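Local coordinates for HK97 Family Phage Portal Protein (Corynebacterium diphtheriae, PDB 3KDR) that probably forms part of the dodecameric portal ring through which an HK97-family phage or prophage would pass its DNA into and out of the capsid, at residues N25-R33 and M251-V259; D70-A80 and A92-W100. All coordinates share one frame; numbering follows the deposited sequence.

Interaction 1 of 2, residues N25-R33 and M251-V259; sequences NLLSTTVAR and MIELVTFGV
Thr30 and Val31 meet Val259 where two portal helices, 18-33 and 247-270, pack almost perpendicularly: the short axes pass 10.4 Å apart with a signed crossing angle of -99°. The methyl group of Thr30 occupies the middle of the crossing, with CG2 4.2 Å from Val259 CG2 and 4.1 Å from SE of Met251, which is selenomethionine. Beside it, Val31 and Val259 run alongside each other in reverse sense, CG2 of the first against CG1 of the second. Leu26 and Leu254 lie roughly perpendicular, joined through their CD2 methyls at 4.1 Å. Gly258 presents bare backbone to the first helix, and Leu27 lays CD2 3.5 Å from Gly258 O. No hydrogen bond links the two segments, so the joint is one of apolar fit. Around this first shell, Leu291 of helix 289-294 packs on Thr30 and Phe232 on Leu254, while Phe257 of a neighbouring subunit reaches both Leu26 and Met251, placing the crossing beside interfaces with neighbouring subunits. The two branches of Thr30 are sorted by its first torsion (-55°), which sets CG2, anti to the backbone N, against Met251 and Val259 and turns OG1 back to its own helix, where it donates to Leu26 O at 2.5 Å.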
loop_
_atom_site.group_PDB
_atom_site.type_symbol
_atom_site.label_atom_id
_atom_site.label_comp_id
_atom_site.label_asym_id
_atom_site.label_seq_id
_atom_site.Cartn_x
_atom_site.Cartn_y
_atom_site.Cartn_z
ATOM N N ASN C 25 -18.175 24.481 20.881
ATOM C CA ASN C 25 -17.953 25.760 20.256
ATOM C C ASN C 25 -18.615 25.766 18.897
ATOM O O ASN C 25 -19.314 26.679 18.552
ATOM C CB ASN C 25 -16.480 26.035 20.081
ATOM C CG ASN C 25 -15.777 26.332 21.398
ATOM O OD1 ASN C 25 -14.526 26.393 21.444
ATOM N ND2 ASN C 25 -16.562 26.520 22.470
ATOM N N LEU C 26 -18.413 24.712 18.126
ATOM C CA LEU C 26 -19.018 24.649 16.808
ATOM C C LEU C 26 -20.515 24.769 16.903
ATOM O O LEU C 26 -21.102 25.467 16.129
ATOM C CB LEU C 26 -18.639 23.343 16.105
ATOM C CG LEU C 26 -17.194 23.209 15.617
ATOM C CD1 LEU C 26 -16.867 21.787 15.292
ATOM C CD2 LEU C 26 -16.961 24.103 14.404
ATOM N N LEU C 27 -21.147 24.076 17.826
ATOM C CA LEU C 27 -22.614 24.113 17.886
ATOM C C LEU C 27 -23.149 25.411 18.455
ATOM O O LEU C 27 -23.911 26.110 17.806
ATOM C CB LEU C 27 -23.155 22.989 18.760
ATOM C CG LEU C 27 -23.018 21.560 18.225
ATOM C CD1 LEU C 27 -23.320 20.604 19.331
ATOM C CD2 LEU C 27 -23.900 21.246 17.007
ATOM N N SER C 28 -22.773 25.732 19.679
ATOM C CA SER C 28 -23.335 26.889 20.341
ATOM C C SER C 28 -22.978 28.229 19.752
ATOM O O SER C 28 -23.744 29.141 19.869
ATOM C CB SER C 28 -22.900 26.905 21.778
ATOM O OG SER C 28 -23.468 25.797 22.448
ATOM N N THR C 29 -21.806 28.388 19.169
ATOM C CA THR C 29 -21.408 29.694 18.662
ATOM C C THR C 29 -22.065 29.941 17.330
ATOM O O THR C 29 -22.364 31.083 16.956
ATOM C CB THR C 29 -19.917 29.802 18.513
ATOM O OG1 THR C 29 -19.483 28.782 17.615
ATOM C CG2 THR C 29 -19.260 29.575 19.879
ATOM N N THR C 30 -22.324 28.875 16.607
ATOM C CA THR C 30 -23.006 29.055 15.344
ATOM C C THR C 30 -24.412 29.537 15.596
ATOM O O THR C 30 -24.850 30.469 14.999
ATOM C CB THR C 30 -22.992 27.752 14.602
ATOM O OG1 THR C 30 -21.624 27.344 14.498
ATOM C CG2 THR C 30 -23.581 27.889 13.232
ATOM N N VAL C 31 -25.096 28.881 16.519
ATOM C CA VAL C 31 -26.418 29.287 16.898
ATOM C C VAL C 31 -26.369 30.719 17.281
ATOM O O VAL C 31 -27.081 31.522 16.690
ATOM C CB VAL C 31 -26.975 28.491 18.085
ATOM C CG1 VAL C 31 -28.234 29.105 18.541
ATOM C CG2 VAL C 31 -27.198 27.044 17.678
ATOM N N ALA C 32 -25.506 31.051 18.241
ATOM C CA ALA C 32 -25.371 32.436 18.700
ATOM C C ALA C 32 -25.122 33.419 17.577
ATOM O O ALA C 32 -25.648 34.480 17.606
ATOM C CB ALA C 32 -24.309 32.578 19.724
ATOM N N ARG C 33 -24.379 33.064 16.557
ATOM C CA ARG C 33 -24.066 34.042 15.533
ATOM C C ARG C 33 -25.169 34.212 14.529
ATOM O O ARG C 33 -25.159 35.120 13.704
ATOM C CB ARG C 33 -22.821 33.634 14.790
ATOM C CG ARG C 33 -21.617 33.665 15.641
ATOM C CD ARG C 33 -20.412 33.277 14.859
ATOM N NE ARG C 33 -20.457 33.906 13.558
ATOM C CZ ARG C 33 -19.872 33.419 12.466
ATOM N NH1 ARG C 33 -19.137 32.291 12.516
ATOM N NH2 ARG C 33 -19.982 34.090 11.315
HETATM N N MSE C 251 -19.773 24.676 6.492
HETATM C CA MSE C 251 -20.789 25.359 7.262
HETATM C C MSE C 251 -22.196 24.783 6.958
HETATM O O MSE C 251 -22.993 24.598 7.882
HETATM C CB MSE C 251 -20.705 26.884 7.055
HETATM C CG MSE C 251 -21.580 27.743 7.946
HETATM SE SE MSE C 251 -21.423 27.378 9.813
HETATM C CE MSE C 251 -20.032 28.621 10.252
ATOM N N ILE C 252 -22.495 24.467 5.706
ATOM C CA ILE C 252 -23.808 23.949 5.402
ATOM C C ILE C 252 -24.015 22.603 6.093
ATOM O O ILE C 252 -25.066 22.307 6.685
ATOM C CB ILE C 252 -24.019 23.829 3.895
ATOM C CG1 ILE C 252 -24.222 25.220 3.289
ATOM C CG2 ILE C 252 -25.200 22.995 3.590
ATOM C CD1 ILE C 252 -23.688 25.385 1.869
ATOM N N GLU C 253 -23.000 21.782 6.031
ATOM C CA GLU C 253 -23.049 20.496 6.643
ATOM C C GLU C 253 -23.275 20.630 8.128
ATOM O O GLU C 253 -24.053 19.892 8.736
ATOM C CB GLU C 253 -21.702 19.878 6.417
ATOM C CG GLU C 253 -21.489 18.626 7.114
ATOM C CD GLU C 253 -22.390 17.517 6.577
ATOM O OE1 GLU C 253 -22.607 17.477 5.309
ATOM O OE2 GLU C 253 -22.833 16.668 7.441
ATOM N N LEU C 254 -22.548 21.546 8.751
ATOM C CA LEU C 254 -22.639 21.679 10.199
ATOM C C LEU C 254 -24.047 22.131 10.574
ATOM O O LEU C 254 -24.707 21.584 11.432
ATOM C CB LEU C 254 -21.619 22.686 10.682
ATOM C CG LEU C 254 -21.580 22.874 12.189
ATOM C CD1 LEU C 254 -21.265 21.628 12.885
ATOM C CD2 LEU C 254 -20.560 23.896 12.514
ATOM N N VAL C 255 -24.495 23.162 9.897
ATOM C CA VAL C 255 -25.835 23.666 10.082
ATOM C C VAL C 255 -26.870 22.609 9.789
ATOM O O VAL C 255 -27.788 22.420 10.595
ATOM C CB VAL C 255 -26.103 24.844 9.136
ATOM C CG1 VAL C 255 -27.519 25.249 9.195
ATOM C CG2 VAL C 255 -25.171 26.037 9.479
ATOM N N THR C 256 -26.754 21.925 8.643
ATOM C CA THR C 256 -27.831 21.021 8.257
ATOM C C THR C 256 -28.060 19.911 9.263
ATOM O O THR C 256 -29.167 19.691 9.679
ATOM C CB THR C 256 -27.597 20.414 6.926
ATOM O OG1 THR C 256 -27.416 21.464 5.987
ATOM C CG2 THR C 256 -28.775 19.544 6.533
ATOM N N PHE C 257 -27.021 19.219 9.664
ATOM C CA PHE C 257 -27.216 18.144 10.577
ATOM C C PHE C 257 -26.890 18.494 12.026
ATOM O O PHE C 257 -27.505 17.980 12.919
ATOM C CB PHE C 257 -26.425 16.965 10.118
ATOM C CG PHE C 257 -26.726 16.591 8.743
ATOM C CD1 PHE C 257 -27.809 15.768 8.442
ATOM C CD2 PHE C 257 -25.964 17.061 7.731
ATOM C CE1 PHE C 257 -28.114 15.393 7.158
ATOM C CE2 PHE C 257 -26.263 16.705 6.418
ATOM C CZ PHE C 257 -27.365 15.865 6.143
ATOM N N GLY C 258 -25.959 19.371 12.296
ATOM C CA GLY C 258 -25.648 19.663 13.683
ATOM C C GLY C 258 -26.509 20.666 14.405
ATOM O O GLY C 258 -26.936 20.439 15.519
ATOM N N VAL C 259 -26.759 21.792 13.781
ATOM C CA VAL C 259 -27.299 22.953 14.470
ATOM C C VAL C 259 -28.787 23.126 14.249
ATOM O O VAL C 259 -29.462 23.675 15.089
ATOM C CB VAL C 259 -26.562 24.229 13.968
ATOM C CG1 VAL C 259 -26.959 25.418 14.718
ATOM C CG2 VAL C 259 -25.123 24.039 14.093
#

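Interaction 2 of 2, residues D70-A80 and A92-W100; sequences DLLFNGVACWA and AIHIPLDTW. With SO4 (sulfate ion), chain I.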
loop_
_atom_site.group_PDB
_atom_site.type_symbol
_atom_site.label_atom_id
_atom_site.label_comp_id
_atom_site.label_asym_id
_atom_site.label_seq_id
_atom_site.Cartn_x
_atom_site.Cartn_y
_atom_site.Cartn_z
ATOM N N ASP C 70 -27.264 25.667 27.491
ATOM C CA ASP C 70 -28.193 25.081 28.438
ATOM C C ASP C 70 -28.929 23.892 27.816
ATOM O O ASP C 70 -29.087 22.824 28.386
ATOM C CB ASP C 70 -29.216 26.120 28.845
ATOM C CG ASP C 70 -28.898 26.813 30.145
ATOM O OD1 ASP C 70 -29.721 27.687 30.522
ATOM O OD2 ASP C 70 -27.871 26.505 30.785
ATOM N N LEU C 71 -29.374 24.101 26.607
ATOM C CA LEU C 71 -30.169 23.100 25.941
ATOM C C LEU C 71 -29.362 21.872 25.702
ATOM O O LEU C 71 -29.821 20.788 25.894
ATOM C CB LEU C 71 -30.647 23.645 24.604
ATOM C CG LEU C 71 -32.088 24.114 24.507
ATOM C CD1 LEU C 71 -32.791 24.273 25.839
ATOM C CD2 LEU C 71 -32.069 25.389 23.744
ATOM N N LEU C 72 -28.151 22.062 25.240
ATOM C CA LEU C 72 -27.278 20.971 24.876
ATOM C C LEU C 72 -26.921 20.051 26.023
ATOM O O LEU C 72 -27.017 18.852 25.896
ATOM C CB LEU C 72 -26.023 21.626 24.419
ATOM C CG LEU C 72 -24.965 20.900 23.641
ATOM C CD1 LEU C 72 -25.521 20.272 22.401
ATOM C CD2 LEU C 72 -23.991 21.982 23.264
ATOM N N PHE C 73 -26.461 20.651 27.122
ATOM C CA PHE C 73 -26.073 19.938 28.322
ATOM C C PHE C 73 -27.172 19.553 29.253
ATOM O O PHE C 73 -27.119 18.472 29.823
ATOM C CB PHE C 73 -25.101 20.778 29.110
ATOM C CG PHE C 73 -23.780 20.848 28.483
ATOM C CD1 PHE C 73 -22.896 19.807 28.625
ATOM C CD2 PHE C 73 -23.425 21.911 27.700
ATOM C CE1 PHE C 73 -21.688 19.832 28.034
ATOM C CE2 PHE C 73 -22.185 21.934 27.105
ATOM C CZ PHE C 73 -21.316 20.889 27.289
ATOM N N ASN C 74 -28.146 20.437 29.461
ATOM C CA ASN C 74 -29.182 20.181 30.455
ATOM C C ASN C 74 -30.556 19.914 29.898
ATOM O O ASN C 74 -31.424 19.489 30.597
ATOM C CB ASN C 74 -29.209 21.331 31.401
ATOM C CG ASN C 74 -28.147 21.223 32.396
ATOM O OD1 ASN C 74 -28.304 20.512 33.369
ATOM N ND2 ASN C 74 -27.017 21.891 32.157
ATOM N N GLY C 75 -30.776 20.156 28.627
ATOM C CA GLY C 75 -32.074 19.789 28.044
ATOM C C GLY C 75 -33.158 20.852 28.127
ATOM O O GLY C 75 -34.237 20.673 27.549
ATOM N N VAL C 76 -32.875 21.948 28.826
ATOM C CA VAL C 76 -33.843 23.007 29.010
ATOM C C VAL C 76 -33.118 24.294 29.183
ATOM O O VAL C 76 -31.939 24.262 29.504
ATOM C CB VAL C 76 -34.612 22.802 30.278
ATOM C CG1 VAL C 76 -35.595 21.727 30.095
ATOM C CG2 VAL C 76 -33.643 22.479 31.370
ATOM N N ALA C 77 -33.819 25.416 28.993
ATOM C CA ALA C 77 -33.237 26.750 29.237
ATOM C C ALA C 77 -34.343 27.656 29.630
ATOM O O ALA C 77 -35.466 27.384 29.277
ATOM C CB ALA C 77 -32.555 27.287 28.019
ATOM N N CYS C 78 -34.026 28.724 30.364
ATOM C CA CYS C 78 -34.999 29.804 30.666
ATOM C C CYS C 78 -34.514 31.182 30.317
ATOM O O CYS C 78 -33.354 31.540 30.575
ATOM C CB CYS C 78 -35.282 29.841 32.140
ATOM S SG CYS C 78 -36.863 30.466 32.593
ATOM N N TRP C 79 -35.416 31.965 29.752
ATOM C CA TRP C 79 -35.226 33.414 29.625
ATOM C C TRP C 79 -36.167 34.026 30.616
ATOM O O TRP C 79 -37.288 33.549 30.756
ATOM C CB TRP C 79 -35.623 33.896 28.224
ATOM C CG TRP C 79 -34.684 33.545 27.174
ATOM C CD1 TRP C 79 -33.568 32.784 27.287
ATOM C CD2 TRP C 79 -34.759 33.942 25.833
ATOM N NE1 TRP C 79 -32.927 32.699 26.098
ATOM C CE2 TRP C 79 -33.646 33.392 25.174
ATOM C CE3 TRP C 79 -35.636 34.745 25.119
ATOM C CZ2 TRP C 79 -33.411 33.580 23.843
ATOM C CZ3 TRP C 79 -35.396 34.923 23.775
ATOM C CH2 TRP C 79 -34.290 34.350 23.156
ATOM N N ALA C 80 -35.728 35.069 31.303
ATOM C CA ALA C 80 -36.627 35.844 32.167
ATOM C C ALA C 80 -37.051 37.060 31.399
ATOM O O ALA C 80 -36.224 37.886 31.071
ATOM C CB ALA C 80 -35.950 36.242 33.420
ATOM N N ALA C 92 -35.365 40.360 26.968
ATOM C CA ALA C 92 -35.348 39.088 27.636
ATOM C C ALA C 92 -33.908 38.722 27.940
ATOM O O ALA C 92 -33.022 38.907 27.100
ATOM C CB ALA C 92 -36.013 38.015 26.747
ATOM N N ILE C 93 -33.664 38.189 29.124
ATOM C CA ILE C 93 -32.349 37.718 29.426
ATOM C C ILE C 93 -32.350 36.273 29.826
ATOM O O ILE C 93 -33.235 35.814 30.508
ATOM C CB ILE C 93 -31.657 38.525 30.579
ATOM C CG1 ILE C 93 -32.440 38.427 31.881
ATOM C CG2 ILE C 93 -31.441 39.949 30.194
ATOM C CD1 ILE C 93 -31.567 38.686 33.110
ATOM N N HIS C 94 -31.310 35.578 29.433
ATOM C CA HIS C 94 -31.075 34.246 29.889
ATOM C C HIS C 94 -30.646 34.258 31.299
ATOM O O HIS C 94 -29.819 35.054 31.674
ATOM C CB HIS C 94 -29.941 33.648 29.102
ATOM C CG HIS C 94 -29.415 32.384 29.685
ATOM N ND1 HIS C 94 -28.383 32.372 30.585
ATOM C CD2 HIS C 94 -29.772 31.093 29.494
ATOM C CE1 HIS C 94 -28.140 31.127 30.943
ATOM N NE2 HIS C 94 -28.969 30.331 30.297
ATOM N N ILE C 95 -31.174 33.331 32.074
ATOM C CA ILE C 95 -30.808 33.204 33.484
ATOM C C ILE C 95 -30.337 31.789 33.751
ATOM O O ILE C 95 -30.793 30.838 33.116
ATOM C CB ILE C 95 -32.013 33.473 34.371
ATOM C CG1 ILE C 95 -33.174 32.527 34.014
ATOM C CG2 ILE C 95 -32.467 34.841 34.171
ATOM C CD1 ILE C 95 -34.260 32.483 35.009
ATOM N N PRO C 96 -29.459 31.622 34.712
ATOM C CA PRO C 96 -28.779 30.327 34.872
ATOM C C PRO C 96 -29.680 29.281 35.385
ATOM O O PRO C 96 -30.658 29.611 36.053
ATOM C CB PRO C 96 -27.731 30.625 35.938
ATOM C CG PRO C 96 -27.483 32.108 35.802
ATOM C CD PRO C 96 -28.813 32.693 35.471
ATOM N N LEU C 97 -29.349 28.033 35.132
ATOM C CA LEU C 97 -30.243 26.969 35.455
ATOM C C LEU C 97 -30.473 26.866 36.903
ATOM O O LEU C 97 -31.551 26.468 37.305
ATOM C CB LEU C 97 -29.708 25.649 34.958
ATOM C CG LEU C 97 -30.036 25.310 33.503
ATOM C CD1 LEU C 97 -29.113 24.186 33.004
ATOM C CD2 LEU C 97 -31.542 24.983 33.285
ATOM N N ASP C 98 -29.454 27.188 37.694
ATOM C CA ASP C 98 -29.526 27.000 39.152
ATOM C C ASP C 98 -30.374 28.039 39.824
ATOM O O ASP C 98 -30.679 27.900 40.984
ATOM C CB ASP C 98 -28.154 26.960 39.812
ATOM C CG ASP C 98 -27.141 27.845 39.128
ATOM O OD1 ASP C 98 -26.862 27.603 37.894
ATOM O OD2 ASP C 98 -26.623 28.759 39.831
ATOM N N THR C 99 -30.781 29.060 39.079
ATOM C CA THR C 99 -31.677 30.094 39.588
ATOM C C THR C 99 -33.157 29.940 39.207
ATOM O O THR C 99 -33.917 30.836 39.471
ATOM C CB THR C 99 -31.231 31.485 39.127
ATOM O OG1 THR C 99 -31.500 31.623 37.721
ATOM C CG2 THR C 99 -29.768 31.675 39.395
ATOM N N TRP C 100 -33.591 28.836 38.628
ATOM C CA TRP C 100 -35.009 28.661 38.411
ATOM C C TRP C 100 -35.425 27.263 38.513
ATOM O O TRP C 100 -34.585 26.384 38.485
ATOM C CB TRP C 100 -35.366 29.164 37.050
ATOM C CG TRP C 100 -34.850 28.427 35.850
ATOM C CD1 TRP C 100 -33.733 28.705 35.157
ATOM C CD2 TRP C 100 -35.518 27.409 35.136
ATOM N NE1 TRP C 100 -33.644 27.898 34.078
ATOM C CE2 TRP C 100 -34.739 27.088 34.050
ATOM C CE3 TRP C 100 -36.700 26.729 35.325
ATOM C CZ2 TRP C 100 -35.090 26.118 33.167
ATOM C CZ3 TRP C 100 -37.047 25.767 34.444
ATOM C CH2 TRP C 100 -36.250 25.457 33.392
HETATM S S SO4 I . -25.529 33.717 31.855
HETATM O O1 SO4 I . -26.691 33.943 30.989
HETATM O O2 SO4 I . -24.322 33.901 31.035
HETATM O O3 SO4 I . -25.590 34.731 32.930
HETATM O O4 SO4 I . -25.534 32.314 32.345
#
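Ala80 and Ile93 make an antiparallel hydrogen-bonded pair, Ala80 N to Ile93 O at 2.7 Å and Ile93 N to Ala80 O at 3.2 Å, between strand segments whose N-to-C directions lie 139° apart, a twisted antiparallel pair. Next to it, Trp79 and His94 form a non-hydrogen-bonded pair and send their side chains to the same face. Trp79 carries CE3 to within 3.7 Å of Ala92 CB, and its NE1 is hydrogen-bonded to Thr67 OG1 of helix 60-74, with Arg63 in cation-pi contact. His94 extends its ring away from its own backbone N (chi1 167°), and NE2 donates a hydrogen bond to Asp70 OD1 at 2.8 Å. That donor points within the imidazole plane, yet meets OD1 from above the carboxylate plane, the two flat groups being turned 49° apart. The other carboxylate oxygen, OD2, is paired with Arg11, so Asp70 ties the histidine to the N-terminal helix 11-14. An oxygen of a sulfate, probably from crystallisation, sits at the ND1 edge near the ring plane, too close in the model for its bond length to be trusted. These strands, 76-83 and 89-95, are the arms of a beta hairpin, and strand 119-123 completes an antiparallel sheet on the far side of 76-83. On the opposite face Ala80 CB touches Ile95 CG2 at 3.8 Å, and Cys78 lies over one face of the Trp100 indole. Cys78 CB makes a CH-pi contact 3.4 Å from the centroid of the Trp100 five-membered ring, and Cys78 SG stands 4.2 Å from that centroid, almost on its normal. At the start of strand 76-83, Val76 CG2 meets Leu97 CD2 at 3.8 Å.

Overall arrangement
The centres of the two interactions lie about 19 Å apart. Interaction 2 lies within the chain loop that interaction 1 closes, and helix 60-74 brings the two together. Met64 of that helix packs on both Val31 and Trp79, and Leu72 touches Leu27 through their CD1 methyls at 3.8 Å. Interaction 1 is the buried one, an apolar crossing of helices distant in sequence, bordered by other subunits. Interaction 2 joins near neighbours in sequence, is partly exposed, and no other protein chain of the assembly touches its segments. Its chemistry follows: backbone hydrogen bonds, a histidine-carboxylate pair and a sulfur-aromatic contact are added to apolar packing.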